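Local atomic coordinates of aminopeptidase (Aneurinibacillus sp. AM-1, PDB entry 5IB9), a protein that probably removes amino-terminal residues from peptides as a zinc-dependent M28-family aminopeptidase that also carries a protease-associated domain. Residues A[63-71]-A[82-90]. Residues are numbered along the deposited sequence; the frame is centred on the assembly and turned at random.
Sequences EGYTAPSEV and GEAFTYSPN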
loop_
_atom_site.group_PDB
_atom_site.type_symbol
_atom_site.label_atom_id
_atom_site.label_comp_id
_atom_site.label_asym_id
_atom_site.label_seq_id
_atom_site.Cartn_x
_atom_site.Cartn_y
_atom_site.Cartn_z
ATOM N N GLU A 63 5.320 -6.707 6.472
ATOM C CA GLU A 63 5.799 -8.057 6.750
ATOM C C GLU A 63 7.173 -7.965 7.387
ATOM O O GLU A 63 8.091 -7.438 6.765
ATOM C CB GLU A 63 5.814 -8.865 5.425
ATOM C CG GLU A 63 4.430 -9.171 4.824
ATOM C CD GLU A 63 3.475 -9.864 5.812
ATOM O OE1 GLU A 63 2.359 -9.311 6.097
ATOM O OE2 GLU A 63 3.837 -10.969 6.299
ATOM N N GLY A 64 7.310 -8.433 8.612
ATOM C CA GLY A 64 8.562 -8.432 9.333
ATOM C C GLY A 64 9.244 -9.779 9.096
ATOM O O GLY A 64 8.645 -10.710 8.535
ATOM N N TYR A 65 10.508 -9.854 9.461
ATOM C CA TYR A 65 11.273 -11.088 9.252
ATOM C C TYR A 65 11.909 -11.476 10.573
ATOM O O TYR A 65 12.553 -10.647 11.208
ATOM C CB TYR A 65 12.373 -10.809 8.225
ATOM C CG TYR A 65 13.193 -12.021 7.775
ATOM C CD1 TYR A 65 12.602 -13.053 7.073
ATOM C CD2 TYR A 65 14.566 -12.077 8.015
ATOM C CE1 TYR A 65 13.374 -14.156 6.614
ATOM C CE2 TYR A 65 15.343 -13.182 7.547
ATOM C CZ TYR A 65 14.733 -14.190 6.875
ATOM O OH TYR A 65 15.501 -15.266 6.439
ATOM N N THR A 66 11.751 -12.732 10.970
ATOM C CA THR A 66 12.606 -13.268 12.013
ATOM C C THR A 66 13.737 -14.033 11.313
ATOM O O THR A 66 13.464 -15.012 10.618
ATOM C CB THR A 66 11.854 -14.207 12.942
ATOM O OG1 THR A 66 10.784 -13.476 13.554
ATOM C CG2 THR A 66 12.780 -14.719 14.064
ATOM N N ALA A 67 14.958 -13.539 11.543
ATOM C CA ALA A 67 16.247 -14.136 11.110
ATOM C C ALA A 67 16.423 -15.582 11.524
ATOM O O ALA A 67 16.055 -15.961 12.631
ATOM C CB ALA A 67 17.438 -13.263 11.578
ATOM N N PRO A 68 16.981 -16.419 10.605
ATOM C CA PRO A 68 17.082 -17.874 10.823
ATOM C C PRO A 68 18.030 -18.195 11.991
ATOM O O PRO A 68 19.008 -17.458 12.230
ATOM C CB PRO A 68 17.617 -18.416 9.470
ATOM C CG PRO A 68 18.205 -17.263 8.782
ATOM C CD PRO A 68 17.460 -16.026 9.261
ATOM N N SER A 69 17.687 -19.260 12.696
ATOM C CA SER A 69 18.441 -19.734 13.854
ATOM C C SER A 69 19.622 -20.625 13.401
ATOM O O SER A 69 20.628 -20.745 14.111
ATOM C CB SER A 69 17.522 -20.483 14.830
ATOM O OG SER A 69 16.704 -21.452 14.193
ATOM N N GLU A 70 19.515 -21.214 12.201
ATOM C CA GLU A 70 20.675 -21.904 11.602
ATOM C C GLU A 70 20.934 -21.438 10.167
ATOM O O GLU A 70 20.003 -21.418 9.333
ATOM C CB GLU A 70 20.467 -23.418 11.621
ATOM C CG GLU A 70 21.712 -24.218 11.225
ATOM C CD GLU A 70 21.420 -25.681 10.927
ATOM O OE1 GLU A 70 22.383 -26.382 10.537
ATOM O OE2 GLU A 70 20.256 -26.144 11.051
ATOM N N VAL A 71 22.191 -21.052 9.915
ATOM C CA VAL A 71 22.709 -20.719 8.575
ATOM C C VAL A 71 24.014 -21.512 8.332
ATOM O O VAL A 71 25.124 -21.071 8.693
ATOM C CB VAL A 71 22.919 -19.192 8.399
ATOM C CG1 VAL A 71 23.528 -18.845 7.049
ATOM C CG2 VAL A 71 21.581 -18.463 8.543
ATOM N N GLY A 82 28.553 -17.902 6.399
ATOM C CA GLY A 82 27.372 -17.439 5.671
ATOM C C GLY A 82 26.414 -16.510 6.415
ATOM O O GLY A 82 26.027 -16.801 7.549
ATOM N N GLU A 83 26.019 -15.422 5.744
ATOM C CA GLU A 83 24.989 -14.475 6.239
ATOM C C GLU A 83 23.699 -14.562 5.391
ATOM O O GLU A 83 23.709 -14.111 4.222
ATOM C CB GLU A 83 25.521 -13.013 6.173
ATOM C CG GLU A 83 26.768 -12.701 7.063
ATOM C CD GLU A 83 26.440 -12.644 8.567
ATOM O OE1 GLU A 83 25.948 -11.584 9.015
ATOM O OE2 GLU A 83 26.680 -13.648 9.298
ATOM N N ALA A 84 22.609 -15.103 5.966
ATOM C CA ALA A 84 21.269 -15.058 5.316
ATOM C C ALA A 84 20.829 -13.634 4.993
ATOM O O ALA A 84 20.914 -12.712 5.837
ATOM C CB ALA A 84 20.213 -15.738 6.165
ATOM N N PHE A 85 20.316 -13.438 3.790
ATOM C CA PHE A 85 19.795 -12.145 3.433
ATOM C C PHE A 85 18.452 -12.006 4.192
ATOM O O PHE A 85 17.782 -13.018 4.466
ATOM C CB PHE A 85 19.551 -12.035 1.917
ATOM C CG PHE A 85 20.795 -11.705 1.115
ATOM C CD1 PHE A 85 21.607 -12.735 0.615
ATOM C CD2 PHE A 85 21.153 -10.381 0.829
ATOM C CE1 PHE A 85 22.759 -12.434 -0.130
ATOM C CE2 PHE A 85 22.319 -10.073 0.089
ATOM C CZ PHE A 85 23.117 -11.117 -0.399
ATOM N N THR A 86 18.075 -10.765 4.543
ATOM C CA THR A 86 16.790 -10.561 5.224
ATOM C C THR A 86 15.685 -10.905 4.236
ATOM O O THR A 86 15.760 -10.512 3.086
ATOM C CB THR A 86 16.640 -9.092 5.669
ATOM O OG1 THR A 86 17.664 -8.798 6.617
ATOM C CG2 THR A 86 15.276 -8.887 6.349
ATOM N N TYR A 87 14.690 -11.667 4.695
ATOM C CA TYR A 87 13.609 -12.227 3.887
ATOM C C TYR A 87 13.993 -13.493 3.112
ATOM O O TYR A 87 13.205 -14.001 2.288
ATOM C CB TYR A 87 12.935 -11.214 2.965
ATOM C CG TYR A 87 12.259 -10.101 3.763
ATOM C CD1 TYR A 87 12.837 -8.843 3.838
ATOM C CD2 TYR A 87 11.066 -10.347 4.436
ATOM C CE1 TYR A 87 12.241 -7.818 4.592
ATOM C CE2 TYR A 87 10.460 -9.343 5.179
ATOM C CZ TYR A 87 11.047 -8.112 5.254
ATOM O OH TYR A 87 10.415 -7.144 6.000
ATOM N N SER A 88 15.166 -14.024 3.431
ATOM C CA SER A 88 15.498 -15.331 2.835
ATOM C C SER A 88 14.533 -16.434 3.273
ATOM O O SER A 88 14.287 -16.590 4.461
ATOM C CB SER A 88 16.956 -15.729 3.170
ATOM O OG SER A 88 17.222 -17.031 2.634
ATOM N N PRO A 89 14.031 -17.237 2.332
ATOM C CA PRO A 89 13.312 -18.446 2.608
ATOM C C PRO A 89 14.240 -19.456 3.356
ATOM O O PRO A 89 15.468 -19.268 3.366
ATOM C CB PRO A 89 12.918 -18.915 1.221
ATOM C CG PRO A 89 13.010 -17.691 0.331
ATOM C CD PRO A 89 14.105 -16.942 0.890
ATOM N N ASN A 90 13.650 -20.432 4.047
ATOM C CA ASN A 90 14.447 -21.589 4.528
ATOM C C ASN A 90 14.798 -22.537 3.366
ATOM O O ASN A 90 14.142 -22.558 2.334
ATOM C CB ASN A 90 13.696 -22.365 5.617
ATOM C CG ASN A 90 13.262 -21.493 6.764
ATOM O OD1 ASN A 90 12.027 -21.290 6.990
ATOM N ND2 ASN A 90 14.232 -20.975 7.520
#
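Tyr65 lays one face of its ring on the backbone of the type II beta turn from Phe85 to Ser88. The amide N of Tyr87 sits over the ring centre, 3.1 Å above its plane, while Thr86 C lies nearer the rim. CG of Tyr65 stands anti to the backbone N (chi1 -174°), which carries the ring across the turn until OH meets Ser88 O at 2.7 Å. That bond lies in the carbonyl plane, on a lone pair. Thr86 runs past the ring in the opposite direction, with CG2 3.7 Å from Tyr65 CD2. The side chain of Tyr87 starts away from segment 63-71, but its OH comes round to give a very short bond of 2.5 Å to Glu63 O, in the ring plane at its edge, and Tyr65 CB rests over one face in a CH-pi contact. The two tyrosine rings meet obliquely, their planes at 42°. A leucine in place of Tyr65 would probably leave Ser88 O without its hydroxyl donor and the turn without its flat aromatic cover. Farther along, Ala84 CB packs against Pro68 CG at 3.6 Å and also meets Val71 CG2, while Val71 CG1 lies on Gly82 O. The Tyr87 side chain is about 10 Å from the bound inhibitor, near the active site but not part of it. The contact thus joins the end of strand 55-66, Pro68 and the start of strand 70-75, both strands paired with strand 187-210, to strand 83-84 and the turn after it. Strand 83-84 pairs with strand 165-169 of the protease-associated domain, where Ala166 N binds Ser88 OG, and Phe85 meets Phe127 of helix 127-136.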